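Putative ABC transporter, periplasmic binding protein, amino acid (Neisseria gonorrhoeae, PDB 2YJP) probably serves as the periplasmic solute receptor of an ABC transporter, binding L-cysteine between its two lobes for uptake. Local coordinates at residues N124-P129 and G172-A177; A177-S182 and G231-A236. The protein carries 1 engineered substitution. One frame throughout, in Å; residues are numbered along the deposited sequence.

In the fold
Running from the N terminus, the chain leaves strand 120-121 and enters the loop 124-129, then makes a 42-residue excursion before interaction 1 brings 172-177, the start of helix 174-182, opposite that loop, with the bound cysteine between them. Interaction 2 opens at A177, the residue both contacts share, and closes a second excursion of 48 residues when 231-236, the link between strands 226-230 and 237-244, reaches the later turns of the same helix. The two closures therefore follow one another in series, neither nested nor crossed. Helix 174-182 joins them: its N-terminal end faces the ligand, and its following turns pack on the linker of the mixed sheet.

Interaction 1: residues N124-P129 and G172-A177; sequences NFTQTP and GTTADA. With CYS (cysteine), chain D.
T126 and T174 meet around one flat group, the carboxylate of the bound cysteine, and hold its two oxygens from different directions. T126 N gives a nearly straight bond to CYS O (2.8 Å, 177°), while T174 N reaches CYS OXT at 3.0 Å in a more bent one (142°). The second flat group, the F125 ring, turns its edge to the ligand: CD1 lies 3.7 Å from CYS O, close to the ring plane, and the F137 ring, at the end of strand 135-137, meets it with its plane inclined.

The ligand's amine is gripped by the 124-129 side of the pocket. It donates to N124 O at 2.6 Å and to T126 OG1 at 2.8 Å; D212 OD2 also bonds the ligand, probably at the amine. One water, 2.7 Å from T126 OG1 and 2.8 Å from T174 OG1, bridges the two hydroxyls.

Direct contact is apolar, made by the T174 methyl against the CB of T126 and the methyl of T128. T174 has OG1 between its backbone N and carbonyl carbon (chi1 44°), which sends the hydroxyl to the water and CG2 across the gap. There CG2 sits 3.7 Å from T126 CB, the side chains crossing at about a right angle, while T128 slides past it in the opposite direction. T128 OG1 is occupied by R131 N at the start of the next helix. Behind T174, T173 is the N-cap of helix 174-182, and D176 holds G172 N with one oxygen while the other pairs with K190.

This is the pocket of a solute-binding protein of family 3. The carboxylate faces a helix N-terminus and probably also bonds R109 and R131, surroundings that would favour its negative form, whereas oxygen acceptors around the amine would favour a protonated ammonium.

Interaction 2: residues A177-S182 and G231-A236; sequences AFFTKS and GNLGPA
L233 pushes its CD1 methyl against two phenylalanines on consecutive positions of helix 174-182, in the ligand-binding fold of a periplasmic solute receptor. The residue belongs to the connection between strands 226-230 and 237-244, so the contact joins the helix to a link between two strands of the mixed sheet, with L146 of strand 142-151 touching both F178 and L233.

The tight part is small and made by apolar side chains. L233 CD1 stands 3.9 Å from F178 CE2 and equally 3.9 Å from F179 CE2, meeting both rings obliquely. F178 reaches the loop with CG anti to its backbone N (chi1 -179°), whereas F179, with CG anti to its carbonyl carbon, crosses the leucine at about a right angle. The two rings also brace each other: F178 CD2 rests 3.7 Å above the plane of the F179 ring, toward its rim. S182 CB covers one face of F178, 4.1 Å above the plane and offset toward the rim. F179 is buried and touches L188 and M159, and M159 touches L233 as well. The ring of H183, a zinc-binding residue, meets both phenylalanines.

Away from this cluster the contact loosens. F178 and L233 are partly exposed, and on either flank of L233 in sequence N232 and P235 are exposed. Here the loop organises itself as an Asx turn: G234 N donates to N232 OD1 at 2.7 Å, approaching 48° out of the plane of the side-chain carbonyl.

Interaction 1: residues N124-P129 and G172-A177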
loop_
_atom_site.group_PDB
_atom_site.type_symbol
_atom_site.label_atom_id
_atom_site.label_comp_id
_atom_site.label_asym_id
_atom_site.label_seq_id
_atom_site.Cartn_x
_atom_site.Cartn_y
_atom_site.Cartn_z
ATOM N N ASN A 124 -1.494 -2.763 -0.066
ATOM C CA ASN A 124 -1.507 -1.454 0.615
ATOM C C ASN A 124 -2.374 -0.370 -0.063
ATOM O O ASN A 124 -1.868 0.698 -0.461
ATOM C CB ASN A 124 -0.038 -0.981 0.832
ATOM C CG ASN A 124 0.127 -0.155 2.092
ATOM O OD1 ASN A 124 0.635 0.981 2.058
ATOM N ND2 ASN A 124 -0.300 -0.729 3.239
ATOM N N PHE A 125 -3.687 -0.591 -0.047
ATOM C CA PHE A 125 -4.615 -0.002 -0.989
ATOM C C PHE A 125 -5.454 1.133 -0.405
ATOM O O PHE A 125 -6.335 0.916 0.471
ATOM C CB PHE A 125 -5.535 -1.121 -1.519
ATOM C CG PHE A 125 -6.193 -0.829 -2.834
ATOM C CD1 PHE A 125 -5.693 0.116 -3.714
ATOM C CD2 PHE A 125 -7.332 -1.558 -3.207
ATOM C CE1 PHE A 125 -6.338 0.334 -4.947
ATOM C CE2 PHE A 125 -7.966 -1.353 -4.408
ATOM C CZ PHE A 125 -7.472 -0.431 -5.282
ATOM N N THR A 126 -5.182 2.356 -0.851
ATOM C CA THR A 126 -5.854 3.490 -0.268
ATOM C C THR A 126 -7.279 3.521 -0.815
ATOM O O THR A 126 -7.502 3.420 -2.021
ATOM C CB THR A 126 -5.152 4.804 -0.621
ATOM O OG1 THR A 126 -3.793 4.786 -0.126
ATOM C CG2 THR A 126 -5.934 6.022 -0.015
ATOM N N GLN A 127 -8.228 3.657 0.092
ATOM C CA GLN A 127 -9.630 3.856 -0.249
ATOM C C GLN A 127 -9.876 5.277 -0.713
ATOM O O GLN A 127 -9.469 6.232 -0.038
ATOM C CB GLN A 127 -10.469 3.569 0.985
ATOM C CG GLN A 127 -11.932 3.933 0.798
ATOM C CD GLN A 127 -12.831 3.467 1.938
ATOM O OE1 GLN A 127 -12.377 3.219 3.057
ATOM N NE2 GLN A 127 -14.135 3.358 1.644
ATOM N N THR A 128 -10.477 5.402 -1.896
ATOM C CA THR A 128 -10.931 6.684 -2.438
ATOM C C THR A 128 -12.347 6.522 -2.991
ATOM O O THR A 128 -12.743 5.422 -3.345
ATOM C CB THR A 128 -9.992 7.242 -3.570
ATOM O OG1 THR A 128 -10.185 6.519 -4.807
ATOM C CG2 THR A 128 -8.513 7.183 -3.138
ATOM N N PRO A 129 -13.106 7.632 -3.085
ATOM C CA PRO A 129 -14.432 7.535 -3.693
ATOM C C PRO A 129 -14.385 6.991 -5.125
ATOM O O PRO A 129 -15.273 6.188 -5.483
ATOM C CB PRO A 129 -14.935 8.985 -3.688
ATOM C CG PRO A 129 -14.108 9.678 -2.587
ATOM C CD PRO A 129 -12.767 9.007 -2.660
ATOM N N GLY A 172 -0.401 4.661 -11.177
ATOM C CA GLY A 172 -1.664 4.114 -10.675
ATOM C C GLY A 172 -1.788 4.276 -9.140
ATOM O O GLY A 172 -2.608 3.634 -8.526
ATOM N N THR A 173 -0.891 5.071 -8.536
ATOM C CA THR A 173 -0.971 5.342 -7.128
ATOM C C THR A 173 -1.799 6.603 -6.843
ATOM O O THR A 173 -2.140 7.384 -7.744
ATOM C CB THR A 173 0.442 5.513 -6.472
ATOM O OG1 THR A 173 1.177 6.565 -7.106
ATOM C CG2 THR A 173 1.250 4.192 -6.499
ATOM N N THR A 174 -2.118 6.799 -5.569
ATOM C CA THR A 174 -2.808 8.028 -5.143
ATOM C C THR A 174 -1.902 9.225 -5.393
ATOM O O THR A 174 -2.407 10.274 -5.757
ATOM C CB THR A 174 -3.200 7.996 -3.684
ATOM O OG1 THR A 174 -2.093 7.480 -2.946
ATOM C CG2 THR A 174 -4.496 7.084 -3.450
ATOM N N ALA A 175 -0.571 9.071 -5.290
ATOM C CA ALA A 175 0.283 10.238 -5.653
ATOM C C ALA A 175 0.138 10.632 -7.121
ATOM O O ALA A 175 0.064 11.830 -7.429
ATOM C CB ALA A 175 1.726 10.047 -5.288
ATOM N N ASP A 176 0.131 9.621 -8.009
ATOM C CA ASP A 176 -0.129 9.817 -9.442
ATOM C C ASP A 176 -1.470 10.528 -9.611
ATOM O O ASP A 176 -1.550 11.540 -10.307
ATOM C CB ASP A 176 -0.156 8.420 -10.112
ATOM C CG ASP A 176 -0.415 8.462 -11.600
ATOM O OD1 ASP A 176 -0.502 9.561 -12.226
ATOM O OD2 ASP A 176 -0.546 7.345 -12.146
ATOM N N ALA A 177 -2.524 10.029 -8.954
ATOM C CA ALA A 177 -3.860 10.636 -9.126
ATOM C C ALA A 177 -3.932 12.091 -8.554
ATOM O O ALA A 177 -4.469 13.016 -9.163
ATOM C CB ALA A 177 -4.935 9.775 -8.479
HETATM N N CYS D . -1.565 3.279 -0.854
HETATM C CA CYS D . -1.383 4.054 -2.102
HETATM C C CYS D . -2.415 3.615 -3.143
HETATM O O CYS D . -3.286 2.750 -2.824
HETATM C CB CYS D . 0.008 3.861 -2.692
HETATM S SG CYS D . 0.453 2.148 -3.026
HETATM O OXT CYS D . -2.380 4.132 -4.263
HETATM O O HOH W 1 -2.449 7.070 -0.178
#

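Interaction 2: residues A177-S182 and G231-A236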
loop_
_atom_site.group_PDB
_atom_site.type_symbol
_atom_site.label_atom_id
_atom_site.label_comp_id
_atom_site.label_asym_id
_atom_site.label_seq_id
_atom_site.Cartn_x
_atom_site.Cartn_y
_atom_site.Cartn_z
ATOM N N ALA A 177 -2.524 10.029 -8.954
ATOM C CA ALA A 177 -3.860 10.636 -9.126
ATOM C C ALA A 177 -3.932 12.091 -8.554
ATOM O O ALA A 177 -4.469 13.016 -9.163
ATOM C CB ALA A 177 -4.935 9.775 -8.479
ATOM N N PHE A 178 -3.319 12.277 -7.418
ATOM C CA PHE A 178 -3.268 13.584 -6.808
ATOM C C PHE A 178 -2.655 14.699 -7.693
ATOM O O PHE A 178 -3.270 15.744 -7.891
ATOM C CB PHE A 178 -2.507 13.510 -5.495
ATOM C CG PHE A 178 -2.414 14.830 -4.774
ATOM C CD1 PHE A 178 -3.529 15.361 -4.127
ATOM C CD2 PHE A 178 -1.217 15.530 -4.725
ATOM C CE1 PHE A 178 -3.466 16.600 -3.421
ATOM C CE2 PHE A 178 -1.131 16.762 -4.011
ATOM C CZ PHE A 178 -2.285 17.298 -3.373
ATOM N N PHE A 179 -1.450 14.454 -8.207
ATOM C CA PHE A 179 -0.731 15.421 -9.056
ATOM C C PHE A 179 -1.410 15.617 -10.407
ATOM O O PHE A 179 -1.555 16.731 -10.847
ATOM C CB PHE A 179 0.740 14.989 -9.192
ATOM C CG PHE A 179 1.558 15.442 -8.039
ATOM C CD1 PHE A 179 2.046 16.745 -7.993
ATOM C CD2 PHE A 179 1.747 14.631 -6.947
ATOM C CE1 PHE A 179 2.751 17.189 -6.900
ATOM C CE2 PHE A 179 2.444 15.057 -5.859
ATOM C CZ PHE A 179 2.961 16.321 -5.822
ATOM N N THR A 180 -1.859 14.540 -11.039
ATOM C CA THR A 180 -2.666 14.625 -12.220
ATOM C C THR A 180 -3.918 15.535 -12.032
ATOM O O THR A 180 -4.231 16.359 -12.894
ATOM C CB THR A 180 -3.116 13.213 -12.650
ATOM O OG1 THR A 180 -1.961 12.443 -12.940
ATOM C CG2 THR A 180 -3.987 13.267 -13.856
ATOM N N LYS A 181 -4.629 15.374 -10.920
ATOM C CA LYS A 181 -5.858 16.105 -10.710
ATOM C C LYS A 181 -5.604 17.522 -10.140
ATOM O O LYS A 181 -6.165 18.533 -10.631
ATOM C CB LYS A 181 -6.766 15.294 -9.780
ATOM C CG LYS A 181 -8.234 15.656 -9.862
ATOM C CD LYS A 181 -8.719 16.434 -8.636
ATOM C CE LYS A 181 -10.117 17.098 -8.918
ATOM N N SER A 182 -4.735 17.612 -9.145
ATOM C CA SER A 182 -4.605 18.861 -8.425
ATOM C C SER A 182 -3.449 19.773 -8.899
ATOM O O SER A 182 -3.463 20.969 -8.638
ATOM C CB SER A 182 -4.476 18.520 -6.943
ATOM O OG SER A 182 -5.742 18.043 -6.486
ATOM N N GLY A 231 6.555 16.360 4.151
ATOM C CA GLY A 231 6.048 15.209 4.887
ATOM C C GLY A 231 4.604 14.871 4.629
ATOM O O GLY A 231 4.179 13.726 4.835
ATOM N N ASN A 232 3.835 15.873 4.192
ATOM C CA ASN A 232 2.379 15.761 4.202
ATOM C C ASN A 232 1.760 16.708 3.166
ATOM O O ASN A 232 1.975 17.913 3.196
ATOM C CB ASN A 232 1.860 16.051 5.634
ATOM C CG ASN A 232 0.353 15.972 5.739
ATOM O OD1 ASN A 232 -0.353 16.810 5.172
ATOM N ND2 ASN A 232 -0.154 14.983 6.490
ATOM N N LEU A 233 1.004 16.157 2.233
ATOM C CA LEU A 233 0.323 16.927 1.187
ATOM C C LEU A 233 -1.171 17.032 1.484
ATOM O O LEU A 233 -1.965 17.339 0.579
ATOM C CB LEU A 233 0.497 16.218 -0.161
ATOM C CG LEU A 233 1.828 16.226 -0.904
ATOM C CD1 LEU A 233 1.850 15.199 -2.036
ATOM C CD2 LEU A 233 2.093 17.639 -1.509
ATOM N N GLY A 234 -1.582 16.802 2.736
ATOM C CA GLY A 234 -2.994 16.878 3.091
ATOM C C GLY A 234 -3.387 15.771 4.078
ATOM O O GLY A 234 -2.558 14.896 4.398
ATOM N N PRO A 235 -4.676 15.780 4.543
ATOM C CA PRO A 235 -5.143 14.779 5.526
ATOM C C PRO A 235 -4.936 13.360 5.086
ATOM O O PRO A 235 -5.054 13.005 3.888
ATOM C CB PRO A 235 -6.658 15.054 5.661
ATOM C CG PRO A 235 -6.824 16.534 5.235
ATOM C CD PRO A 235 -5.762 16.702 4.123
ATOM N N ALA A 236 -4.642 12.544 6.084
ATOM C CA ALA A 236 -4.532 11.088 5.919
ATOM C C ALA A 236 -5.796 10.404 5.328
ATOM O O ALA A 236 -6.898 10.810 5.587
ATOM C CB ALA A 236 -4.135 10.491 7.226
#